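Local coordinates for ribonuclease VapC2 (Rickettsia felis, PDB 3ZVK), which is the ribonuclease toxin of a type II toxin-antitoxin pair, cleaving single-stranded RNA with a magnesium cofactor and forming complexes with the antitoxin VapB2, at residues R85-Q90 and R123-I128; A75-Y80 and A106-A111; L113-I118 and L127-W132. The protein carries 1 engineered substitution. One frame throughout, in Å; residues are numbered along the deposited sequence.

Overall arrangement
All three contacts lie in one PIN domain built round a parallel sheet. Contacts 1 and 2 both use helix 75-90, near its C-terminal and N-terminal ends respectively, with centres 13 Å apart. They touch through Ile107, whose CG1 is 3.7 Å from Leu127 CD1. Leu127 and Ile128 belong to both contacts 1 and 3, so the turn beside the helix runs directly into the edge strand; those two centres are 15 Å apart. Contact 3 is nearest the predicted magnesium site: about 4 Å separates the Leu113 side chain from the engineered Gly6, against about 12 Å for the Ile124 side chain in contact 1. Contact 2 lies away from it.

Contact 1: residues R85-Q90 and R123-I128; sequences RTELEQ and RIPNLI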
loop_
_atom_site.group_PDB
_atom_site.type_symbol
_atom_site.label_atom_id
_atom_site.label_comp_id
_atom_site.label_asym_id
_atom_site.label_seq_id
_atom_site.Cartn_x
_atom_site.Cartn_y
_atom_site.Cartn_z
ATOM N N ARG A 85 31.114 5.085 -12.582
ATOM C CA ARG A 85 31.003 5.664 -13.921
ATOM C C ARG A 85 31.905 6.877 -14.077
ATOM O O ARG A 85 32.614 6.983 -15.079
ATOM C CB ARG A 85 29.538 6.004 -14.264
ATOM C CG ARG A 85 29.381 6.329 -15.733
ATOM C CD ARG A 85 27.955 6.398 -16.180
ATOM N NE ARG A 85 27.858 7.192 -17.399
ATOM C CZ ARG A 85 26.721 7.558 -17.969
ATOM N NH1 ARG A 85 25.561 7.209 -17.436
ATOM N NH2 ARG A 85 26.735 8.307 -19.055
ATOM N N THR A 86 31.898 7.779 -13.072
ATOM C CA THR A 86 32.722 8.990 -13.051
ATOM C C THR A 86 34.209 8.635 -13.074
ATOM O O THR A 86 34.953 9.217 -13.862
ATOM C CB THR A 86 32.334 9.869 -11.853
ATOM O OG1 THR A 86 30.966 10.238 -12.002
ATOM C CG2 THR A 86 33.192 11.125 -11.728
ATOM N N GLU A 87 34.634 7.685 -12.210
ATOM C CA GLU A 87 36.023 7.233 -12.117
ATOM C C GLU A 87 36.508 6.610 -13.431
ATOM O O GLU A 87 37.579 6.970 -13.909
ATOM C CB GLU A 87 36.214 6.266 -10.941
ATOM C CG GLU A 87 37.684 6.026 -10.617
ATOM C CD GLU A 87 38.015 5.071 -9.484
ATOM O OE1 GLU A 87 37.080 4.563 -8.819
ATOM O OE2 GLU A 87 39.225 4.821 -9.275
ATOM N N LEU A 88 35.713 5.707 -14.028
ATOM C CA LEU A 88 36.054 5.062 -15.300
ATOM C C LEU A 88 36.218 6.064 -16.442
ATOM O O LEU A 88 37.166 5.936 -17.208
ATOM C CB LEU A 88 35.050 3.942 -15.651
ATOM C CG LEU A 88 35.060 2.729 -14.713
ATOM C CD1 LEU A 88 34.075 1.727 -15.136
ATOM C CD2 LEU A 88 36.449 2.093 -14.611
ATOM N N GLU A 89 35.351 7.090 -16.524
ATOM C CA GLU A 89 35.457 8.134 -17.545
ATOM C C GLU A 89 36.678 9.022 -17.301
ATOM O O GLU A 89 37.390 9.353 -18.258
ATOM C CB GLU A 89 34.173 8.955 -17.645
ATOM C CG GLU A 89 33.013 8.140 -18.200
ATOM C CD GLU A 89 31.656 8.815 -18.279
ATOM O OE1 GLU A 89 31.575 10.045 -18.051
ATOM O OE2 GLU A 89 30.674 8.110 -18.605
ATOM N N GLN A 90 36.955 9.359 -16.021
ATOM C CA GLN A 90 38.130 10.140 -15.629
ATOM C C GLN A 90 39.413 9.458 -16.133
ATOM O O GLN A 90 40.330 10.154 -16.572
ATOM C CB GLN A 90 38.187 10.275 -14.112
ATOM C CG GLN A 90 38.015 11.688 -13.592
ATOM C CD GLN A 90 37.911 11.674 -12.081
ATOM O OE1 GLN A 90 36.958 11.170 -11.492
ATOM N NE2 GLN A 90 38.893 12.263 -11.410
ATOM N N ARG A 123 39.213 -2.857 -15.607
ATOM C CA ARG A 123 39.966 -2.230 -14.527
ATOM C C ARG A 123 38.917 -1.416 -13.775
ATOM O O ARG A 123 38.803 -0.200 -13.941
ATOM C CB ARG A 123 41.115 -1.364 -15.116
ATOM C CG ARG A 123 42.013 -0.652 -14.107
ATOM C CD ARG A 123 42.358 0.737 -14.618
ATOM N NE ARG A 123 43.787 1.041 -14.501
ATOM C CZ ARG A 123 44.381 2.100 -15.047
ATOM N NH1 ARG A 123 43.679 2.962 -15.775
ATOM N NH2 ARG A 123 45.683 2.296 -14.881
ATOM N N ILE A 124 38.082 -2.138 -13.024
ATOM C CA ILE A 124 36.988 -1.591 -12.236
ATOM C C ILE A 124 37.325 -1.676 -10.738
ATOM O O ILE A 124 37.564 -2.768 -10.205
ATOM C CB ILE A 124 35.568 -2.108 -12.655
ATOM C CG1 ILE A 124 35.350 -3.612 -12.413
ATOM C CG2 ILE A 124 35.211 -1.722 -14.101
ATOM C CD1 ILE A 124 36.394 -4.666 -13.040
ATOM N N PRO A 125 37.483 -0.495 -10.091
ATOM C CA PRO A 125 37.905 -0.460 -8.683
ATOM C C PRO A 125 36.834 -0.921 -7.703
ATOM O O PRO A 125 35.638 -0.763 -7.961
ATOM C CB PRO A 125 38.272 1.017 -8.465
ATOM C CG PRO A 125 38.373 1.611 -9.853
ATOM C CD PRO A 125 37.346 0.874 -10.624
ATOM N N ASN A 126 37.290 -1.479 -6.558
ATOM C CA ASN A 126 36.463 -1.999 -5.455
ATOM C C ASN A 126 35.575 -3.210 -5.829
ATOM O O ASN A 126 34.700 -3.592 -5.040
ATOM C CB ASN A 126 35.638 -0.888 -4.751
ATOM C CG ASN A 126 36.290 0.475 -4.652
ATOM O OD1 ASN A 126 37.388 0.656 -4.096
ATOM N ND2 ASN A 126 35.586 1.468 -5.164
ATOM N N LEU A 127 35.823 -3.834 -6.998
ATOM C CA LEU A 127 35.045 -4.976 -7.458
ATOM C C LEU A 127 35.786 -6.296 -7.318
ATOM O O LEU A 127 36.875 -6.457 -7.859
ATOM C CB LEU A 127 34.537 -4.748 -8.901
ATOM C CG LEU A 127 33.668 -5.833 -9.533
ATOM C CD1 LEU A 127 32.239 -5.698 -9.137
ATOM C CD2 LEU A 127 33.696 -5.745 -11.005
ATOM N N ILE A 128 35.186 -7.240 -6.576
ATOM C CA ILE A 128 35.704 -8.602 -6.424
ATOM C C ILE A 128 35.193 -9.413 -7.642
ATOM O O ILE A 128 33.990 -9.438 -7.931
ATOM C CB ILE A 128 35.340 -9.287 -5.079
ATOM C CG1 ILE A 128 35.318 -8.290 -3.875
ATOM C CG2 ILE A 128 36.270 -10.492 -4.834
ATOM C CD1 ILE A 128 34.230 -8.605 -2.730
#
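Leu88 turns CG away from its own carbonyl carbon (chi1 -66°), and its branched end reaches across to Ile124 and the backbone of Arg123. On the preceding residue, Glu87 takes a different path: chi1 of -167° followed by an extended chain carries the carboxylate out to the ring of Pro125. Both Leu88 methyls reach CG2 of Ile124, where CD1 stands 3.8 Å away, and the two side chains meet at a slant. CD2 lies 3.4 Å from the carbonyl O of Arg123, which is a van der Waals approach and no hydrogen bond. The same methyl is more loosely placed against Pro125, at 4.3 Å from CD.

Glu87 and Pro125 approach from opposite directions. Pro125 CG is 3.4 Å from each carboxylate oxygen, OE1 and OE2 of Glu87, so the apolar ring corner faces the middle of the carboxylate and not one oxygen. The loop follows a type II beta turn from Ile124 to Leu127, with Pro125 and Asn126 at its central positions and Asn126 at a positive phi of 64°.

The contact thus joins the C-terminal part of helix 75-90 to the loop leading into strand 128-131. Elsewhere on the helix, Arg85 NE and Glu89 OE2 form a salt bridge at 3.2 Å, and the Arg85 guanidinium makes a cation-pi contact with Tyr46 of the second VapC2 subunit. Leu88 also packs on Leu100 of helix 97-109, while Ile124 meets Ile95. Since no hydrogen bond or salt bridge crosses between the two segments, the pairing rests on van der Waals contact alone, with the buried Leu88 inside and the exposed Glu87 carboxylate at the margin.

Contact 2: residues A75-Y80 and A106-A111; sequences AKCTFY and AIAENA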
loop_
_atom_site.group_PDB
_atom_site.type_symbol
_atom_site.label_atom_id
_atom_site.label_comp_id
_atom_site.label_asym_id
_atom_site.label_seq_id
_atom_site.Cartn_x
_atom_site.Cartn_y
_atom_site.Cartn_z
ATOM N N ALA A 75 18.034 1.216 -4.704
ATOM C CA ALA A 75 18.546 2.554 -4.443
ATOM C C ALA A 75 19.960 2.553 -3.842
ATOM O O ALA A 75 20.733 3.457 -4.141
ATOM C CB ALA A 75 17.586 3.315 -3.546
ATOM N N LYS A 76 20.322 1.524 -3.050
ATOM C CA LYS A 76 21.658 1.428 -2.464
ATOM C C LYS A 76 22.765 1.287 -3.511
ATOM O O LYS A 76 23.872 1.764 -3.265
ATOM C CB LYS A 76 21.751 0.363 -1.355
ATOM C CG LYS A 76 21.617 -1.084 -1.803
ATOM C CD LYS A 76 22.320 -2.029 -0.845
ATOM C CE LYS A 76 21.983 -3.461 -1.150
ATOM N NZ LYS A 76 22.600 -4.392 -0.178
ATOM N N CYS A 77 22.451 0.718 -4.704
ATOM C CA CYS A 77 23.409 0.534 -5.807
ATOM C C CYS A 77 23.744 1.810 -6.539
ATOM O O CYS A 77 24.823 1.907 -7.123
ATOM C CB CYS A 77 22.922 -0.522 -6.788
ATOM S SG CYS A 77 22.294 -2.022 -6.017
ATOM N N THR A 78 22.786 2.751 -6.570
ATOM C CA THR A 78 22.875 4.027 -7.280
ATOM C C THR A 78 24.121 4.880 -6.943
ATOM O O THR A 78 24.729 5.442 -7.870
ATOM C CB THR A 78 21.550 4.783 -7.179
ATOM O OG1 THR A 78 21.372 5.268 -5.844
ATOM C CG2 THR A 78 20.365 3.930 -7.586
ATOM N N PHE A 79 24.502 4.983 -5.637
ATOM C CA PHE A 79 25.678 5.759 -5.221
ATOM C C PHE A 79 26.969 5.180 -5.814
ATOM O O PHE A 79 27.813 5.938 -6.306
ATOM C CB PHE A 79 25.778 5.892 -3.687
ATOM C CG PHE A 79 27.103 6.463 -3.226
ATOM C CD1 PHE A 79 27.357 7.827 -3.302
ATOM C CD2 PHE A 79 28.113 5.630 -2.760
ATOM C CE1 PHE A 79 28.599 8.348 -2.918
ATOM C CE2 PHE A 79 29.349 6.150 -2.368
ATOM C CZ PHE A 79 29.580 7.507 -2.442
ATOM N N TYR A 80 27.095 3.843 -5.789
ATOM C CA TYR A 80 28.243 3.103 -6.315
ATOM C C TYR A 80 28.360 3.245 -7.808
ATOM O O TYR A 80 29.466 3.463 -8.297
ATOM C CB TYR A 80 28.213 1.637 -5.873
ATOM C CG TYR A 80 28.210 1.499 -4.367
ATOM C CD1 TYR A 80 29.375 1.681 -3.628
ATOM C CD2 TYR A 80 27.023 1.286 -3.670
ATOM C CE1 TYR A 80 29.372 1.585 -2.236
ATOM C CE2 TYR A 80 27.006 1.202 -2.276
ATOM C CZ TYR A 80 28.184 1.352 -1.565
ATOM O OH TYR A 80 28.186 1.243 -0.202
ATOM N N ALA A 106 26.994 -5.609 -7.845
ATOM C CA ALA A 106 27.874 -6.522 -7.106
ATOM C C ALA A 106 28.623 -5.743 -6.010
ATOM O O ALA A 106 28.688 -6.217 -4.877
ATOM C CB ALA A 106 28.857 -7.209 -8.049
ATOM N N ILE A 107 29.122 -4.526 -6.321
ATOM C CA ILE A 107 29.821 -3.679 -5.359
ATOM C C ILE A 107 28.889 -3.353 -4.188
ATOM O O ILE A 107 29.274 -3.541 -3.033
ATOM C CB ILE A 107 30.459 -2.408 -6.023
ATOM C CG1 ILE A 107 31.600 -2.759 -6.974
ATOM C CG2 ILE A 107 30.986 -1.425 -4.962
ATOM C CD1 ILE A 107 31.952 -1.697 -8.035
ATOM N N ALA A 108 27.659 -2.902 -4.486
ATOM C CA ALA A 108 26.650 -2.544 -3.484
ATOM C C ALA A 108 26.208 -3.707 -2.592
ATOM O O ALA A 108 25.861 -3.476 -1.428
ATOM C CB ALA A 108 25.454 -1.926 -4.151
ATOM N N GLU A 109 26.223 -4.949 -3.127
ATOM C CA GLU A 109 25.856 -6.157 -2.376
ATOM C C GLU A 109 27.079 -6.815 -1.692
ATOM O O GLU A 109 26.927 -7.782 -0.947
ATOM C CB GLU A 109 25.155 -7.182 -3.309
ATOM C CG GLU A 109 23.819 -6.751 -3.909
ATOM C CD GLU A 109 22.641 -6.453 -3.002
ATOM O OE1 GLU A 109 22.709 -6.780 -1.800
ATOM O OE2 GLU A 109 21.632 -5.904 -3.504
ATOM N N ASN A 110 28.284 -6.286 -1.959
ATOM C CA ASN A 110 29.576 -6.807 -1.490
ATOM C C ASN A 110 29.743 -8.259 -1.952
ATOM O O ASN A 110 30.116 -9.138 -1.193
ATOM C CB ASN A 110 29.775 -6.625 0.018
ATOM C CG ASN A 110 31.209 -6.338 0.323
ATOM O OD1 ASN A 110 32.082 -7.219 0.251
ATOM N ND2 ASN A 110 31.500 -5.061 0.552
ATOM N N ALA A 111 29.423 -8.486 -3.215
ATOM C CA ALA A 111 29.409 -9.778 -3.867
ATOM C C ALA A 111 30.609 -9.990 -4.789
ATOM O O ALA A 111 31.217 -9.029 -5.252
ATOM C CB ALA A 111 28.110 -9.906 -4.675
#
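Cys77 and Ala108 bring the two helices to a CA-CA separation of 5.0 Å, close enough for the methyl of Ala108 to meet backbone as well as side chain. The N-terminal part of helix 75-90 lies against the last turn of helix 97-109. That last turn closes in a Schellman motif: Asn110 has a positive phi of 57°, Ala111 N bonds back to Ala106 O at 2.9 Å, and Asn110 N bonds to Ile107 O.

Ala108 CB fills the centre of the interface. It sits 3.6 Å from Cys77 CA and makes a further apolar contact with SG of that cysteine. Tyr80 CD2 is also 3.6 Å from Ala108 CB, while the other ortho carbon, CD1 of Tyr80, meets Ile107 CG2 at 3.7 Å, from the same side of the ring. Both aliphatic groups come at the ring obliquely, so one aromatic side chain covers two successive residues of the facing helix.

In this PIN domain the contact lies away from the predicted magnesium site. Its outer side serves the assembly: Ala75 and Thr78 pack on Leu41 of the second VapC2 subunit, and the Thr78 CB is directed away from segment 106-111. The Thr78 hydroxyl bonds to Ala75 O, which also accepts from Thr78 N.

At the margin, Lys76 places CG between its backbone N and carbonyl carbon (chi1 68°), then runs extended to Glu109, whose chain bends at chi2 and meets it at about a right angle. NZ of Lys76 forms a salt bridge with OE1 of Glu109 at 2.9 Å, coming from well above the carboxylate plane, 59° out of it. The second oxygen, OE2, has a weak hydrogen bond with His105 NE2.

Contact 3: residues L113-I118 and L127-W132; sequences LVTNNI and LILENW
Leu113 to Thr115 pairs with Leu129 to Asn131 in parallel register, joining strand 112-115 to the edge strand 128-131 of the parallel PIN-domain sheet (order 3-2-1-4-5). The axes of strand segments 113-115 and 128-131 approach to 4.7 Å. Four backbone hydrogen bonds hold the ladder, alternating across it: Leu113 N to Ile128 O at 2.8 Å, Glu130 N to Leu113 O, Thr115 N to Glu130 O, and Trp132 N to Thr115 O. The Glu130 N bond is the most bent, with an N-H...O angle of 146°. Three CA-H...O contacts, such as Val114 CA to Glu130 O, fill in between.

The tight part is on the face carrying Val114 and Glu130. A chi1 of -171° swings Val114 CG1 over the indole of Trp132, 3.6 Å from the five-membered-ring centroid and only 15° off the ring normal, a clear CH-pi contact. Trp132 also packs on Leu25 and Leu28 of helix 19-29.

On the other face, Leu113 and Leu129 lie side by side, with Leu113 CB 3.8 Å from Leu129 CD1, and Leu129 CD2 is 3.7 Å from Thr115 CG2. Leu113 further packs on Ile102 and Ala106 of helix 97-109. The Thr115 hydroxyl has its hydrogen-bond partner in Glu120.

Packing is looser toward the sheet edge. The exposed Ile128 side chain leads away from segment 113-118, although the backbone of Ile128 is bonded to it. Partly exposed Asn131 approaches the turn after the strand without a hydrogen bond to it: ND2 lies 3.6 Å from Asn117 C. Back on the face of Val114, Trp132 NE1 donates to OE2 of Glu130 at 2.9 Å, in the indole plane, onto the anti lone pair of that oxygen.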
loop_
_atom_site.group_PDB
_atom_site.type_symbol
_atom_site.label_atom_id
_atom_site.label_comp_id
_atom_site.label_asym_id
_atom_site.label_seq_id
_atom_site.Cartn_x
_atom_site.Cartn_y
_atom_site.Cartn_z
ATOM N N LEU A 113 31.679 -10.933 -8.401
ATOM C CA LEU A 113 31.076 -10.931 -9.726
ATOM C C LEU A 113 31.773 -11.967 -10.580
ATOM O O LEU A 113 32.997 -11.941 -10.721
ATOM C CB LEU A 113 31.115 -9.538 -10.369
ATOM C CG LEU A 113 30.421 -9.365 -11.729
ATOM C CD1 LEU A 113 28.929 -9.702 -11.681
ATOM C CD2 LEU A 113 30.576 -7.963 -12.180
ATOM N N VAL A 114 30.988 -12.882 -11.138
ATOM C CA VAL A 114 31.476 -13.991 -11.933
ATOM C C VAL A 114 31.473 -13.661 -13.407
ATOM O O VAL A 114 30.442 -13.307 -13.968
ATOM C CB VAL A 114 30.768 -15.313 -11.611
ATOM C CG1 VAL A 114 31.453 -16.478 -12.315
ATOM C CG2 VAL A 114 30.681 -15.559 -10.099
ATOM N N THR A 115 32.654 -13.803 -14.026
ATOM C CA THR A 115 32.908 -13.481 -15.409
ATOM C C THR A 115 33.438 -14.654 -16.242
ATOM O O THR A 115 33.837 -15.663 -15.682
ATOM C CB THR A 115 33.705 -12.172 -15.506
ATOM O OG1 THR A 115 33.630 -11.709 -16.857
ATOM C CG2 THR A 115 35.152 -12.318 -15.036
ATOM N N ASN A 116 33.406 -14.487 -17.586
ATOM C CA ASN A 116 33.763 -15.382 -18.711
ATOM C C ASN A 116 35.094 -14.956 -19.401
ATOM O O ASN A 116 35.680 -15.744 -20.147
ATOM C CB ASN A 116 32.651 -15.201 -19.809
ATOM C CG ASN A 116 31.930 -16.454 -20.213
ATOM O OD1 ASN A 116 31.620 -17.311 -19.406
ATOM N ND2 ASN A 116 31.552 -16.552 -21.456
ATOM N N ASN A 117 35.469 -13.662 -19.261
ATOM C CA ASN A 117 36.612 -13.021 -19.912
ATOM C C ASN A 117 37.057 -11.722 -19.219
ATOM O O ASN A 117 36.332 -11.150 -18.397
ATOM C CB ASN A 117 36.296 -12.728 -21.407
ATOM C CG ASN A 117 34.939 -12.110 -21.673
ATOM O OD1 ASN A 117 34.587 -11.048 -21.142
ATOM N ND2 ASN A 117 34.145 -12.769 -22.509
ATOM N N ILE A 118 38.250 -11.243 -19.608
ATOM C CA ILE A 118 38.880 -10.020 -19.094
ATOM C C ILE A 118 38.254 -8.726 -19.660
ATOM O O ILE A 118 38.360 -7.665 -19.033
ATOM C CB ILE A 118 40.429 -10.065 -19.238
ATOM C CG1 ILE A 118 40.872 -10.325 -20.706
ATOM C CG2 ILE A 118 41.019 -11.100 -18.278
ATOM C CD1 ILE A 118 42.240 -9.686 -21.111
ATOM N N LEU A 127 35.823 -3.834 -6.998
ATOM C CA LEU A 127 35.045 -4.976 -7.458
ATOM C C LEU A 127 35.786 -6.296 -7.318
ATOM O O LEU A 127 36.875 -6.457 -7.859
ATOM C CB LEU A 127 34.537 -4.748 -8.901
ATOM C CG LEU A 127 33.668 -5.833 -9.533
ATOM C CD1 LEU A 127 32.239 -5.698 -9.137
ATOM C CD2 LEU A 127 33.696 -5.745 -11.005
ATOM N N ILE A 128 35.186 -7.240 -6.576
ATOM C CA ILE A 128 35.704 -8.602 -6.424
ATOM C C ILE A 128 35.193 -9.413 -7.642
ATOM O O ILE A 128 33.990 -9.438 -7.931
ATOM C CB ILE A 128 35.340 -9.287 -5.079
ATOM C CG1 ILE A 128 35.318 -8.290 -3.875
ATOM C CG2 ILE A 128 36.270 -10.492 -4.834
ATOM C CD1 ILE A 128 34.230 -8.605 -2.730
ATOM N N LEU A 129 36.130 -10.023 -8.369
ATOM C CA LEU A 129 35.865 -10.793 -9.588
ATOM C C LEU A 129 36.387 -12.208 -9.486
ATOM O O LEU A 129 37.345 -12.473 -8.753
ATOM C CB LEU A 129 36.530 -10.115 -10.801
ATOM C CG LEU A 129 35.722 -9.933 -12.117
ATOM C CD1 LEU A 129 34.558 -8.942 -11.975
ATOM C CD2 LEU A 129 36.634 -9.438 -13.221
ATOM N N GLU A 130 35.756 -13.107 -10.248
ATOM C CA GLU A 130 36.123 -14.508 -10.355
ATOM C C GLU A 130 35.810 -14.898 -11.793
ATOM O O GLU A 130 34.702 -14.694 -12.272
ATOM C CB GLU A 130 35.390 -15.396 -9.332
ATOM C CG GLU A 130 36.010 -16.769 -9.195
ATOM C CD GLU A 130 35.462 -17.613 -8.065
ATOM O OE1 GLU A 130 35.855 -17.412 -6.890
ATOM O OE2 GLU A 130 34.728 -18.569 -8.385
ATOM N N ASN A 131 36.825 -15.359 -12.503
ATOM C CA ASN A 131 36.748 -15.746 -13.901
ATOM C C ASN A 131 36.624 -17.258 -14.042
ATOM O O ASN A 131 37.487 -17.998 -13.536
ATOM C CB ASN A 131 37.998 -15.236 -14.652
ATOM C CG ASN A 131 37.886 -15.239 -16.160
ATOM O OD1 ASN A 131 37.719 -16.284 -16.807
ATOM N ND2 ASN A 131 38.074 -14.071 -16.757
ATOM N N TRP A 132 35.559 -17.715 -14.737
ATOM C CA TRP A 132 35.375 -19.123 -15.036
ATOM C C TRP A 132 35.708 -19.276 -16.508
ATOM O O TRP A 132 35.004 -18.756 -17.355
ATOM C CB TRP A 132 33.972 -19.623 -14.681
ATOM C CG TRP A 132 33.593 -19.591 -13.223
ATOM C CD1 TRP A 132 34.384 -19.242 -12.170
ATOM C CD2 TRP A 132 32.298 -19.875 -12.674
ATOM N NE1 TRP A 132 33.667 -19.293 -10.999
ATOM C CE2 TRP A 132 32.385 -19.690 -11.277
ATOM C CE3 TRP A 132 31.055 -20.217 -13.237
ATOM C CZ2 TRP A 132 31.288 -19.857 -10.433
ATOM C CZ3 TRP A 132 29.977 -20.439 -12.391
ATOM C CH2 TRP A 132 30.089 -20.225 -11.011
#